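Decaprenyl diphosphate synthase (Rhodobacter capsulatus, PDB 3MZV) probably makes a long-chain polyprenyl diphosphate, precursor of the isoprenoid quinone side chain, by magnesium-dependent addition of isopentenyl diphosphate units to farnesyl diphosphate. Local coordinates at residues Phe74-Ile85 with Leu124-Thr135. Numbering follows the deposited sequence. Where two conformers were deposited one is given.
Sequences FHVHLAATVEFI and LFARSFQLMTDT
Phe74, Thr81 and Phe84 meet Thr135, Ser128 and Leu124 in a buried, nearly antiparallel helix-helix contact, where the start of helix 74-96 lies along the C-terminal part of helix 114-133 and the residues that follow it. The segment axes approach to 8.8 Å at 164°, and no direct hydrogen bond joins them. The backbones come nearest at Thr81 and Ser128, whose CA atoms are 4.9 Å apart. Here both hydroxyls are satisfied within their own helices, so neither needs a partner across the contact: Thr81 OG1 donates to His77 O from above the carbonyl plane, and Ser128 OG donates to Phe125 O. Ser128 OG rests 3.7 Å from Thr81 CG2 in van der Waals contact, and Ser128 CB lies 3.5 Å from Phe84 CB. Leu131 enters as a knob into the hole formed by His77, Ala80, Thr81 and Phe84; chi1 of 175° puts CG anti to the backbone N, and chi2 of 56° spreads the methyls, CD1 to 3.6 Å from His77 CD2 and CD2 to the edge of the Phe84 ring. At one end, Thr135 CA stands 3.8 Å from the centroid of the Phe74 ring, over its face in a CH-pi contact, while Thr135 CG2 lies beside Phe74 CB and CD1. Replacing Phe74 by alanine removes the ring, which would probably leave a gap under Thr135 CA and strip Phe74 CD1 from the face of His77. A water in the plane of the His77 ring bridges NE2 to Asp134 OD2, an oxygen also held by Arg32 in a salt bridge. At the other end, Ile85 packs obliquely against Phe125 and Phe129, whose rings also meet Phe129 of the second subunit. Antiparallel helix pairing builds the all-helical isoprenoid synthase fold, and here helix 114-133 lies between helix 74-96 and the second subunit.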
loop_
_atom_site.group_PDB
_atom_site.type_symbol
_atom_site.label_atom_id
_atom_site.label_comp_id
_atom_site.label_asym_id
_atom_site.label_seq_id
_atom_site.Cartn_x
_atom_site.Cartn_y
_atom_site.Cartn_z
ATOM N N PHE B 74 -18.309 -11.781 -11.134
ATOM C CA PHE B 74 -17.144 -11.394 -10.330
ATOM C C PHE B 74 -15.850 -11.185 -11.108
ATOM O O PHE B 74 -14.835 -10.828 -10.523
ATOM C CB PHE B 74 -16.933 -12.403 -9.225
ATOM C CG PHE B 74 -18.024 -12.364 -8.161
ATOM C CD1 PHE B 74 -18.385 -11.198 -7.569
ATOM C CD2 PHE B 74 -18.718 -13.518 -7.817
ATOM C CE1 PHE B 74 -19.392 -11.169 -6.598
ATOM C CE2 PHE B 74 -19.728 -13.482 -6.837
ATOM C CZ PHE B 74 -20.050 -12.302 -6.256
ATOM N N HIS B 75 -15.862 -11.421 -12.414
ATOM C CA HIS B 75 -14.704 -11.075 -13.236
ATOM C C HIS B 75 -14.570 -9.519 -13.312
ATOM O O HIS B 75 -13.479 -8.988 -13.467
ATOM C CB HIS B 75 -14.783 -11.712 -14.623
ATOM C CG HIS B 75 -15.935 -11.251 -15.424
ATOM N ND1 HIS B 75 -17.216 -11.198 -14.918
ATOM C CD2 HIS B 75 -16.019 -10.833 -16.714
ATOM C CE1 HIS B 75 -18.033 -10.729 -15.847
ATOM N NE2 HIS B 75 -17.334 -10.506 -16.948
ATOM N N VAL B 76 -15.688 -8.828 -13.212
ATOM C CA VAL B 76 -15.687 -7.352 -13.121
ATOM C C VAL B 76 -14.960 -6.833 -11.867
ATOM O O VAL B 76 -14.005 -6.016 -11.946
ATOM C CB VAL B 76 -17.117 -6.790 -13.250
ATOM C CG1 VAL B 76 -17.066 -5.261 -13.099
ATOM C CG2 VAL B 76 -17.685 -7.158 -14.673
ATOM N N HIS B 77 -15.314 -7.405 -10.732
ATOM C CA HIS B 77 -14.653 -7.097 -9.463
ATOM C C HIS B 77 -13.149 -7.350 -9.562
ATOM O O HIS B 77 -12.339 -6.529 -9.134
ATOM C CB HIS B 77 -15.215 -7.916 -8.305
ATOM C CG HIS B 77 -16.685 -7.748 -8.084
ATOM N ND1 HIS B 77 -17.623 -8.058 -9.046
ATOM C CD2 HIS B 77 -17.381 -7.323 -6.999
ATOM C CE1 HIS B 77 -18.834 -7.812 -8.567
ATOM N NE2 HIS B 77 -18.710 -7.341 -7.337
ATOM N N LEU B 78 -12.757 -8.483 -10.140
ATOM C CA LEU B 78 -11.349 -8.817 -10.236
ATOM C C LEU B 78 -10.586 -7.863 -11.159
ATOM O O LEU B 78 -9.459 -7.438 -10.829
ATOM C CB LEU B 78 -11.189 -10.267 -10.746
ATOM C CG LEU B 78 -11.705 -11.330 -9.740
ATOM C CD1 LEU B 78 -11.590 -12.772 -10.265
ATOM C CD2 LEU B 78 -10.931 -11.210 -8.474
ATOM N N ALA B 79 -11.184 -7.562 -12.303
ATOM C CA ALA B 79 -10.598 -6.586 -13.264
ATOM C C ALA B 79 -10.430 -5.187 -12.620
ATOM O O ALA B 79 -9.362 -4.562 -12.786
ATOM C CB ALA B 79 -11.379 -6.510 -14.533
ATOM N N ALA B 80 -11.438 -4.737 -11.862
ATOM C CA ALA B 80 -11.330 -3.475 -11.133
ATOM C C ALA B 80 -10.166 -3.510 -10.090
ATOM O O ALA B 80 -9.382 -2.583 -9.965
ATOM C CB ALA B 80 -12.614 -3.131 -10.482
ATOM N N THR B 81 -10.039 -4.629 -9.388
ATOM C CA THR B 81 -8.987 -4.781 -8.411
ATOM C C THR B 81 -7.603 -4.743 -9.048
ATOM O O THR B 81 -6.704 -4.044 -8.570
ATOM C CB THR B 81 -9.161 -6.120 -7.556
ATOM O OG1 THR B 81 -10.423 -6.119 -6.876
ATOM C CG2 THR B 81 -8.018 -6.264 -6.570
ATOM N N VAL B 82 -7.437 -5.441 -10.154
ATOM C CA VAL B 82 -6.194 -5.397 -10.931
ATOM C C VAL B 82 -5.860 -3.942 -11.345
ATOM O O VAL B 82 -4.740 -3.492 -11.214
ATOM C CB VAL B 82 -6.328 -6.305 -12.163
ATOM C CG1 VAL B 82 -5.234 -6.022 -13.182
ATOM C CG2 VAL B 82 -6.264 -7.764 -11.722
ATOM N N GLU B 83 -6.846 -3.194 -11.773
ATOM C CA GLU B 83 -6.597 -1.835 -12.143
ATOM C C GLU B 83 -6.282 -0.946 -10.953
ATOM O O GLU B 83 -5.406 -0.078 -11.061
ATOM C CB GLU B 83 -7.781 -1.264 -12.883
ATOM C CG GLU B 83 -7.430 0.070 -13.525
ATOM C CD GLU B 83 -6.635 -0.040 -14.802
ATOM O OE1 GLU B 83 -5.688 -0.866 -14.914
ATOM O OE2 GLU B 83 -6.953 0.756 -15.723
ATOM N N PHE B 84 -7.012 -1.131 -9.840
ATOM C CA PHE B 84 -6.687 -0.410 -8.593
ATOM C C PHE B 84 -5.233 -0.672 -8.166
ATOM O O PHE B 84 -4.506 0.252 -7.777
ATOM C CB PHE B 84 -7.632 -0.806 -7.455
ATOM C CG PHE B 84 -8.963 -0.067 -7.452
ATOM C CD1 PHE B 84 -9.022 1.302 -7.524
ATOM C CD2 PHE B 84 -10.139 -0.771 -7.269
ATOM C CE1 PHE B 84 -10.249 1.973 -7.448
ATOM C CE2 PHE B 84 -11.350 -0.128 -7.154
ATOM C CZ PHE B 84 -11.403 1.262 -7.261
ATOM N N ILE B 85 -4.809 -1.929 -8.209
ATOM C CA ILE B 85 -3.449 -2.270 -7.838
ATOM C C ILE B 85 -2.437 -1.587 -8.764
ATOM O O ILE B 85 -1.441 -1.004 -8.307
ATOM C CB ILE B 85 -3.234 -3.813 -7.809
ATOM C CG1 ILE B 85 -4.038 -4.433 -6.654
ATOM C CG2 ILE B 85 -1.776 -4.144 -7.657
ATOM C CD1 ILE B 85 -4.190 -5.950 -6.775
ATOM N N LEU B 124 -6.617 3.202 -2.306
ATOM C CA LEU B 124 -7.081 2.395 -3.420
ATOM C C LEU B 124 -6.723 0.917 -3.237
ATOM O O LEU B 124 -7.516 0.028 -3.546
ATOM C CB LEU B 124 -6.470 2.881 -4.726
ATOM C CG LEU B 124 -6.767 4.364 -5.024
ATOM C CD1 LEU B 124 -6.184 4.761 -6.346
ATOM C CD2 LEU B 124 -8.265 4.616 -4.956
ATOM N N PHE B 125 -5.515 0.675 -2.765
ATOM C CA PHE B 125 -5.092 -0.672 -2.492
ATOM C C PHE B 125 -6.038 -1.335 -1.481
ATOM O O PHE B 125 -6.454 -2.462 -1.673
ATOM C CB PHE B 125 -3.671 -0.682 -1.955
ATOM C CG PHE B 125 -3.089 -2.077 -1.882
ATOM C CD1 PHE B 125 -2.880 -2.699 -0.659
ATOM C CD2 PHE B 125 -2.847 -2.794 -3.036
ATOM C CE1 PHE B 125 -2.354 -4.003 -0.585
ATOM C CE2 PHE B 125 -2.332 -4.092 -2.981
ATOM C CZ PHE B 125 -2.080 -4.705 -1.719
ATOM N N ALA B 126 -6.317 -0.662 -0.390
ATOM C CA ALA B 126 -7.226 -1.175 0.638
ATOM C C ALA B 126 -8.645 -1.425 0.104
ATOM O O ALA B 126 -9.231 -2.484 0.314
ATOM C CB ALA B 126 -7.278 -0.205 1.833
ATOM N N ARG B 127 -9.193 -0.433 -0.586
ATOM C CA ARG B 127 -10.503 -0.560 -1.162
ATOM C C ARG B 127 -10.572 -1.723 -2.157
ATOM O O ARG B 127 -11.599 -2.377 -2.265
ATOM C CB ARG B 127 -10.870 0.754 -1.861
ATOM C CG ARG B 127 -11.099 1.911 -0.864
ATOM C CD ARG B 127 -12.526 2.200 -0.410
ATOM N NE ARG B 127 -12.824 1.590 0.863
ATOM C CZ ARG B 127 -13.302 2.154 1.986
ATOM N NH1 ARG B 127 -13.481 1.354 3.013
ATOM N NH2 ARG B 127 -13.628 3.441 2.142
ATOM N N SER B 128 -9.498 -1.957 -2.867
ATOM C CA SER B 128 -9.497 -3.033 -3.820
ATOM C C SER B 128 -9.576 -4.386 -3.132
ATOM O O SER B 128 -10.255 -5.279 -3.636
ATOM C CB SER B 128 -8.322 -2.938 -4.775
ATOM O OG SER B 128 -7.109 -3.480 -4.283
ATOM N N PHE B 129 -8.871 -4.557 -2.006
ATOM C CA PHE B 129 -9.029 -5.798 -1.263
ATOM C C PHE B 129 -10.377 -5.934 -0.587
ATOM O O PHE B 129 -10.915 -7.014 -0.534
ATOM C CB PHE B 129 -7.824 -6.068 -0.370
ATOM C CG PHE B 129 -6.731 -6.660 -1.147
ATOM C CD1 PHE B 129 -5.945 -5.854 -1.924
ATOM C CD2 PHE B 129 -6.591 -8.065 -1.240
ATOM C CE1 PHE B 129 -4.964 -6.390 -2.720
ATOM C CE2 PHE B 129 -5.613 -8.595 -2.018
ATOM C CZ PHE B 129 -4.799 -7.743 -2.773
ATOM N N GLN B 130 -10.940 -4.838 -0.105
ATOM C CA GLN B 130 -12.265 -4.863 0.452
ATOM C C GLN B 130 -13.240 -5.362 -0.593
ATOM O O GLN B 130 -14.055 -6.262 -0.311
ATOM C CB GLN B 130 -12.659 -3.477 0.953
ATOM C CG GLN B 130 -13.940 -3.448 1.721
ATOM C CD GLN B 130 -14.359 -2.038 2.068
ATOM O OE1 GLN B 130 -13.970 -1.063 1.389
ATOM N NE2 GLN B 130 -15.157 -1.913 3.109
ATOM N N LEU B 131 -13.125 -4.798 -1.799
ATOM C CA LEU B 131 -13.951 -5.185 -2.927
ATOM C C LEU B 131 -13.849 -6.691 -3.240
ATOM O O LEU B 131 -14.887 -7.344 -3.442
ATOM C CB LEU B 131 -13.529 -4.368 -4.138
ATOM C CG LEU B 131 -14.177 -4.689 -5.494
ATOM C CD1 LEU B 131 -15.683 -4.600 -5.405
ATOM C CD2 LEU B 131 -13.652 -3.773 -6.545
ATOM N N MET B 132 -12.618 -7.238 -3.203
ATOM C CA MET B 132 -12.412 -8.648 -3.513
ATOM C C MET B 132 -13.163 -9.603 -2.609
ATOM O O MET B 132 -13.519 -10.689 -3.054
ATOM C CB MET B 132 -10.936 -8.973 -3.489
ATOM C CG MET B 132 -10.227 -8.456 -4.671
ATOM S SD MET B 132 -11.002 -9.034 -6.150
ATOM C CE MET B 132 -10.781 -10.781 -5.794
ATOM N N THR B 133 -13.415 -9.195 -1.370
ATOM C CA THR B 133 -14.130 -10.014 -0.411
ATOM C C THR B 133 -15.597 -10.264 -0.834
ATOM O O THR B 133 -16.182 -11.286 -0.471
ATOM C CB THR B 133 -14.079 -9.444 1.022
ATOM O OG1 THR B 133 -14.868 -8.235 1.131
ATOM C CG2 THR B 133 -12.638 -9.192 1.428
ATOM N N ASP B 134 -16.157 -9.365 -1.634
ATOM C CA ASP B 134 -17.488 -9.588 -2.201
ATOM C C ASP B 134 -17.506 -10.871 -3.077
ATOM O O ASP B 134 -18.551 -11.471 -3.257
ATOM C CB ASP B 134 -17.913 -8.416 -3.090
ATOM C CG ASP B 134 -18.197 -7.152 -2.319
ATOM O OD1 ASP B 134 -18.112 -7.179 -1.097
ATOM O OD2 ASP B 134 -18.483 -6.123 -2.981
ATOM N N THR B 135 -16.372 -11.290 -3.623
ATOM C CA THR B 135 -16.384 -12.451 -4.489
ATOM C C THR B 135 -16.492 -13.754 -3.692
ATOM O O THR B 135 -16.754 -14.786 -4.285
ATOM C CB THR B 135 -15.120 -12.573 -5.394
ATOM O OG1 THR B 135 -13.989 -12.864 -4.583
ATOM C CG2 THR B 135 -14.847 -11.333 -6.192
HETATM O O HOH W 1 -20.176 -6.627 -5.028
#